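Local coordinates for periplasmic beta-glucosidase (Pseudomonas aeruginosa, PDB 6R5T), which probably hydrolyses terminal, non-reducing beta-D-glucosyl residues, releasing beta-D-glucose, as a periplasmic member of glycosyl hydrolase family 3, at residues M121-M126 against L251-H256; V155-Y160 against K209-A214. The protein carries 1 engineered substitution. All coordinates share one frame; numbering follows the deposited sequence. Where two conformers were deposited one is given.

Contact 1: M121-M126 against L251-H256; sequences MSFSPM and LTISNH. Engineered in segment 251-256: Asn-255 (natural residue Asp). With BGC (beta-D-glucopyranose), chain C; GAL (beta-D-galactopyranose), chain B.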
loop_
_atom_site.group_PDB
_atom_site.type_symbol
_atom_site.label_atom_id
_atom_site.label_comp_id
_atom_site.label_asym_id
_atom_site.label_seq_id
_atom_site.Cartn_x
_atom_site.Cartn_y
_atom_site.Cartn_z
ATOM N N MET A 121 -22.611 -10.367 26.058
ATOM C CA MET A 121 -21.797 -10.495 24.826
ATOM C C MET A 121 -20.890 -9.269 24.675
ATOM O O MET A 121 -21.305 -8.144 24.946
ATOM C CB MET A 121 -22.684 -10.640 23.599
ATOM C CG MET A 121 -21.874 -10.664 22.297
ATOM S SD MET A 121 -22.931 -10.663 20.814
ATOM C CE MET A 121 -23.564 -12.318 20.894
ATOM N N SER A 122 -19.666 -9.524 24.246
ATOM C CA SER A 122 -18.785 -8.443 23.774
ATOM C C SER A 122 -18.516 -8.604 22.284
ATOM O O SER A 122 -18.231 -9.708 21.825
ATOM C CB SER A 122 -17.490 -8.401 24.534
ATOM O OG SER A 122 -16.708 -7.286 24.052
ATOM N N PHE A 123 -18.455 -7.461 21.610
ATOM C CA PHE A 123 -17.924 -7.413 20.229
ATOM C C PHE A 123 -16.397 -7.365 20.339
ATOM O O PHE A 123 -15.802 -6.289 20.240
ATOM C CB PHE A 123 -18.501 -6.200 19.534
ATOM C CG PHE A 123 -20.010 -6.162 19.466
ATOM C CD1 PHE A 123 -20.748 -7.265 19.091
ATOM C CD2 PHE A 123 -20.668 -4.994 19.751
ATOM C CE1 PHE A 123 -22.135 -7.171 19.037
ATOM C CE2 PHE A 123 -22.043 -4.911 19.704
ATOM C CZ PHE A 123 -22.756 -6.001 19.325
ATOM N N SER A 124 -15.813 -8.500 20.586
ATOM C CA SER A 124 -14.376 -8.690 20.923
ATOM C C SER A 124 -14.129 -10.190 20.879
ATOM O O SER A 124 -15.063 -10.941 21.123
ATOM C CB SER A 124 -14.099 -8.100 22.293
ATOM O OG SER A 124 -12.726 -8.163 22.715
ATOM N N PRO A 125 -12.918 -10.688 20.590
ATOM C CA PRO A 125 -11.723 -9.878 20.303
ATOM C C PRO A 125 -11.695 -9.362 18.851
ATOM O O PRO A 125 -12.245 -9.956 17.951
ATOM C CB PRO A 125 -10.612 -10.890 20.502
ATOM C CG PRO A 125 -11.209 -12.199 20.091
ATOM C CD PRO A 125 -12.626 -12.115 20.604
ATOM N N MET A 126 -11.007 -8.248 18.669
ATOM C CA MET A 126 -10.591 -7.777 17.340
ATOM C C MET A 126 -9.286 -8.455 16.982
ATOM O O MET A 126 -8.332 -8.314 17.729
ATOM C CB MET A 126 -10.447 -6.249 17.381
ATOM C CG MET A 126 -10.183 -5.601 16.023
ATOM S SD MET A 126 -8.463 -5.706 15.559
ATOM C CE MET A 126 -8.346 -4.314 14.409
ATOM N N LEU A 251 -23.512 -17.485 15.468
ATOM C CA LEU A 251 -24.305 -16.346 15.016
ATOM C C LEU A 251 -23.423 -15.373 14.209
ATOM O O LEU A 251 -22.344 -14.948 14.729
ATOM C CB LEU A 251 -24.854 -15.654 16.257
ATOM C CG LEU A 251 -25.693 -14.417 16.010
ATOM C CD1 LEU A 251 -26.937 -14.778 15.226
ATOM C CD2 LEU A 251 -26.049 -13.746 17.332
ATOM N N THR A 252 -23.851 -14.992 13.021
ATOM C CA THR A 252 -23.189 -13.874 12.305
ATOM C C THR A 252 -23.939 -12.573 12.549
ATOM O O THR A 252 -25.198 -12.512 12.425
ATOM C CB THR A 252 -23.029 -14.201 10.831
ATOM O OG1 THR A 252 -24.323 -14.515 10.303
ATOM C CG2 THR A 252 -22.104 -15.378 10.595
ATOM N N ILE A 253 -23.224 -11.504 12.826
ATOM C CA ILE A 253 -23.815 -10.201 13.139
ATOM C C ILE A 253 -23.251 -9.203 12.142
ATOM O O ILE A 253 -22.025 -9.124 12.024
ATOM C CB ILE A 253 -23.499 -9.778 14.577
ATOM C CG1 ILE A 253 -23.889 -10.871 15.562
ATOM C CG2 ILE A 253 -24.114 -8.427 14.875
ATOM C CD1 ILE A 253 -23.570 -10.561 17.003
ATOM N N SER A 254 -24.121 -8.430 11.508
ATOM C CA SER A 254 -23.681 -7.328 10.636
ATOM C C SER A 254 -23.032 -6.251 11.490
ATOM O O SER A 254 -23.258 -6.090 12.704
ATOM C CB SER A 254 -24.811 -6.761 9.841
ATOM O OG SER A 254 -25.447 -5.750 10.599
ATOM N N ASN A 255 -22.226 -5.460 10.824
ATOM C CA ASN A 255 -21.723 -4.247 11.446
ATOM C C ASN A 255 -22.788 -3.162 11.362
ATOM O O ASN A 255 -23.914 -3.331 10.802
ATOM C CB ASN A 255 -20.389 -3.916 10.773
ATOM C CG ASN A 255 -19.342 -3.437 11.732
ATOM O OD1 ASN A 255 -19.604 -2.467 12.431
ATOM N ND2 ASN A 255 -18.172 -4.110 11.728
ATOM N N HIS A 256 -22.433 -2.007 11.828
ATOM C CA HIS A 256 -23.411 -0.968 12.173
ATOM C C HIS A 256 -23.896 -0.259 10.904
ATOM O O HIS A 256 -23.095 0.422 10.273
ATOM C CB HIS A 256 -22.715 -0.047 13.157
ATOM C CG HIS A 256 -23.652 0.934 13.716
ATOM N ND1 HIS A 256 -24.236 1.927 12.952
ATOM C CD2 HIS A 256 -24.152 1.056 14.973
ATOM C CE1 HIS A 256 -25.070 2.614 13.712
ATOM N NE2 HIS A 256 -25.004 2.121 14.955
HETATM C C2 BGC C . -17.980 -2.273 16.923
HETATM C C3 BGC C . -19.365 -1.704 16.553
HETATM C C4 BGC C . -19.099 -0.286 15.979
HETATM C C5 BGC C . -18.219 -0.475 14.730
HETATM C C6 BGC C . -17.823 0.835 14.086
HETATM C C1 BGC C . -17.091 -2.284 15.674
HETATM O O1 BGC C . -15.845 -2.698 16.141
HETATM O O2 BGC C . -18.012 -3.594 17.452
HETATM O O3 BGC C . -20.153 -1.586 17.754
HETATM O O4 BGC C . -20.368 0.278 15.609
HETATM O O5 BGC C . -16.978 -0.969 15.137
HETATM O O6 BGC C . -17.038 0.582 12.915
HETATM C C1 GAL B . -20.721 1.507 16.252
HETATM C C2 GAL B . -20.875 1.356 17.779
HETATM C C3 GAL B . -21.332 2.706 18.341
HETATM C C4 GAL B . -20.281 3.773 17.954
HETATM C C5 GAL B . -20.110 3.759 16.422
HETATM C C6 GAL B . -18.990 4.688 15.972
HETATM O O2 GAL B . -21.826 0.340 18.054
HETATM O O3 GAL B . -21.397 2.581 19.777
HETATM O O4 GAL B . -19.063 3.354 18.614
HETATM O O5 GAL B . -19.704 2.434 15.927
HETATM O O6 GAL B . -18.831 4.577 14.536
#
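Met-121 and Ile-253 reach toward each other from strands 121-122 and 251-253 and meet tip to tip, SD of Met-121 lying 3.9 Å from CD1 of Ile-253. The Ile-253 chain runs out extended (chi2 178°), which carries the CD1 methyl to a second neighbour: it sits near the ring plane of Phe-123, at the edge, 4.2 Å from CE1. All three side chains are buried, yet CA of Phe-123 stays 9.6 Å from CA of Ile-253; the segments are joined through side chains across the barrel interior.

Polar bonds then fix the 251-256 side. Asn-255, an engineered residue that is Asp in the natural enzyme, accepts the backbone N-H of His-256 on OD1 at 2.9 Å, in the carbonyl plane and on a lone pair, though the bond is bent (149° at the hydrogen). Its ND2 goes to Val-221 O, so both ends of the amide are held. Ser-254 OG donates to Asn-255 O and also bonds with Met-287 N.

The third kind of contact is with sugar. OD1 of Asn-255 comes within 3.3 Å of C5 of the glucose, BGC, while Phe-123 brings CB to 3.4 Å from BGC O2. His-256, its CG anti to the backbone N (chi1 -172°), lies by the link between the sugars, with CD2 3.7 Å from C1 of the galactose, GAL. This is the sugar-binding end of the family 3 TIM barrel, and the Asp natural to position 255 is probably the family's catalytic nucleophile.

Between the two segments in the parallel barrel sheet run strands 172-178 and 218-221; Met-121 packs on Met-172 and Ala-218, Phe-123 on Ala-174 and Met-220, and strand 75-78 borders 121-122 on its other flank.

Contact 2: V155-Y160 against K209-A214; sequences VMVRAY and KAAVDA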
loop_
_atom_site.group_PDB
_atom_site.type_symbol
_atom_site.label_atom_id
_atom_site.label_comp_id
_atom_site.label_asym_id
_atom_site.label_seq_id
_atom_site.Cartn_x
_atom_site.Cartn_y
_atom_site.Cartn_z
ATOM N N VAL A 155 -7.053 -17.366 22.935
ATOM C CA VAL A 155 -6.964 -17.072 24.395
ATOM C C VAL A 155 -8.084 -16.138 24.851
ATOM O O VAL A 155 -8.739 -16.375 25.879
ATOM C CB VAL A 155 -5.578 -16.468 24.713
ATOM C CG1 VAL A 155 -5.539 -15.847 26.079
ATOM C CG2 VAL A 155 -4.509 -17.512 24.557
ATOM N N MET A 156 -8.343 -15.079 24.108
ATOM C CA MET A 156 -9.369 -14.095 24.441
ATOM C C MET A 156 -10.741 -14.779 24.425
ATOM O O MET A 156 -11.506 -14.590 25.367
ATOM C CB MET A 156 -9.398 -12.977 23.403
ATOM C CG MET A 156 -8.166 -12.059 23.426
ATOM S SD MET A 156 -8.167 -10.907 24.783
ATOM C CE MET A 156 -9.637 -9.926 24.520
ATOM N N VAL A 157 -11.024 -15.539 23.394
ATOM C CA VAL A 157 -12.337 -16.232 23.329
ATOM C C VAL A 157 -12.522 -17.154 24.541
ATOM O O VAL A 157 -13.579 -17.124 25.189
ATOM C CB VAL A 157 -12.464 -17.006 22.028
ATOM C CG1 VAL A 157 -13.670 -17.913 22.035
ATOM C CG2 VAL A 157 -12.536 -16.028 20.860
ATOM N N ARG A 158 -11.539 -17.982 24.827
ATOM C CA ARG A 158 -11.641 -18.930 25.968
ATOM C C ARG A 158 -11.804 -18.190 27.276
ATOM O O ARG A 158 -12.606 -18.646 28.167
ATOM C CB ARG A 158 -10.471 -19.896 25.942
ATOM C CG ARG A 158 -10.522 -20.866 24.770
ATOM C CD ARG A 158 -9.465 -21.947 24.893
ATOM N NE ARG A 158 -8.123 -21.412 24.794
ATOM C CZ ARG A 158 -7.403 -21.270 23.672
ATOM N NH1 ARG A 158 -7.867 -21.638 22.486
ATOM N NH2 ARG A 158 -6.195 -20.749 23.766
ATOM N N ALA A 159 -11.091 -17.081 27.464
ATOM C CA ALA A 159 -11.150 -16.317 28.716
ATOM C C ALA A 159 -12.517 -15.669 28.889
ATOM O O ALA A 159 -13.046 -15.640 30.024
ATOM C CB ALA A 159 -10.013 -15.338 28.745
ATOM N N TYR A 160 -13.096 -15.137 27.819
ATOM C CA TYR A 160 -14.429 -14.508 27.898
ATOM C C TYR A 160 -15.480 -15.559 28.213
ATOM O O TYR A 160 -16.342 -15.312 29.086
ATOM C CB TYR A 160 -14.804 -13.816 26.583
ATOM C CG TYR A 160 -14.103 -12.513 26.248
ATOM C CD1 TYR A 160 -13.775 -11.565 27.191
ATOM C CD2 TYR A 160 -13.901 -12.157 24.925
ATOM C CE1 TYR A 160 -13.253 -10.329 26.867
ATOM C CE2 TYR A 160 -13.330 -10.933 24.578
ATOM C CZ TYR A 160 -13.047 -9.997 25.544
ATOM O OH TYR A 160 -12.531 -8.770 25.229
ATOM N N LYS A 209 -10.270 -17.984 12.195
ATOM C CA LYS A 209 -10.440 -19.433 12.361
ATOM C C LYS A 209 -10.061 -19.857 13.780
ATOM O O LYS A 209 -10.716 -20.763 14.343
ATOM C CB LYS A 209 -9.641 -20.192 11.303
ATOM C CG LYS A 209 -9.891 -21.684 11.337
ATOM C CD LYS A 209 -9.223 -22.388 10.214
ATOM C CE LYS A 209 -9.735 -23.804 10.102
ATOM N NZ LYS A 209 -9.383 -24.603 11.293
ATOM N N ALA A 210 -9.005 -19.289 14.368
ATOM C CA ALA A 210 -8.604 -19.630 15.745
ATOM C C ALA A 210 -9.743 -19.299 16.709
ATOM O O ALA A 210 -9.976 -20.069 17.690
ATOM C CB ALA A 210 -7.391 -18.816 16.128
ATOM N N ALA A 211 -10.436 -18.177 16.491
ATOM C CA ALA A 211 -11.553 -17.794 17.363
ATOM C C ALA A 211 -12.688 -18.833 17.199
ATOM O O ALA A 211 -13.260 -19.256 18.199
ATOM C CB ALA A 211 -12.024 -16.405 17.048
ATOM N N VAL A 212 -13.020 -19.174 15.963
ATOM C CA VAL A 212 -14.087 -20.176 15.659
ATOM C C VAL A 212 -13.712 -21.503 16.335
ATOM O O VAL A 212 -14.565 -22.124 17.066
ATOM C CB VAL A 212 -14.277 -20.341 14.153
ATOM C CG1 VAL A 212 -15.158 -21.540 13.840
ATOM C CG2 VAL A 212 -14.860 -19.102 13.534
ATOM N N ASP A 213 -12.447 -21.917 16.212
ATOM C CA ASP A 213 -12.017 -23.225 16.771
ATOM C C ASP A 213 -11.964 -23.172 18.302
ATOM O O ASP A 213 -12.140 -24.247 18.921
ATOM C CB ASP A 213 -10.687 -23.659 16.188
ATOM C CG ASP A 213 -10.775 -24.007 14.727
ATOM O OD1 ASP A 213 -11.867 -24.217 14.232
ATOM O OD2 ASP A 213 -9.715 -24.076 14.096
ATOM N N ALA A 214 -11.819 -21.978 18.909
ATOM C CA ALA A 214 -11.848 -21.835 20.383
ATOM C C ALA A 214 -13.297 -21.839 20.877
ATOM O O ALA A 214 -13.482 -21.746 22.093
ATOM C CB ALA A 214 -11.125 -20.587 20.841
#
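Ala-211 meets Val-157 where helices 206-213 and 146-161 lie side by side, but the second segment starts two residues earlier, with Lys-209. That lysine takes no part across the contact; its NZ forms a salt bridge with Asp-213 OD2 at 2.9 Å, on the syn lone pair, and it also makes a cation-pi contact with Trp-246. Ala-211 then offers its CB to CG2 of Val-157 at 3.9 Å.

Ala-214 takes the largest share of the contact. Its CB is 3.9 Å from CG1 of Val-157, and its carbonyl O is 3.8 Å from the same methyl. A chi1 of 170° sets CG1 of Val-157 opposite the backbone N and CG2 beside it, and the two methyls diverge, one to each alanine. Arg-158 covers the outer side, its CG 4.0 Å and its NH1 3.8 Å from the Ala-214 CB.

These are neighbouring outer helices of the barrel, Val-157 resting also on Ala-173 and Ala-211 on Val-175 of strand 172-178. Methyl groups do most of the joining, with charges at the margin: non-directional packing, consistent with small alanines allowing the CA atoms of Val-157 and Ala-211 to approach to 6.2 Å.

In the fold
Both contacts belong to the TIM-barrel-like N-terminal domain of this family 3 hydrolase, with centres about 13 Å apart. Contact 1 joins two strands across the barrel interior beside the glycan pocket; contact 2 joins two helices of the outer layer. Along the chain the order is 121-126, 155-160, 209-214, 251-256, so contact 2 is nested in the loop that contact 1 closes. Strand 121-122 is followed by helix 146-161, and there the two contacts touch: Ser-124 OG lies 2.6 Å from Tyr-160 OH, a probable hydrogen bond, and Pro-125 packs on Met-156 and Val-157. The segment entering the sugar pocket is therefore backed directly by the helical layer.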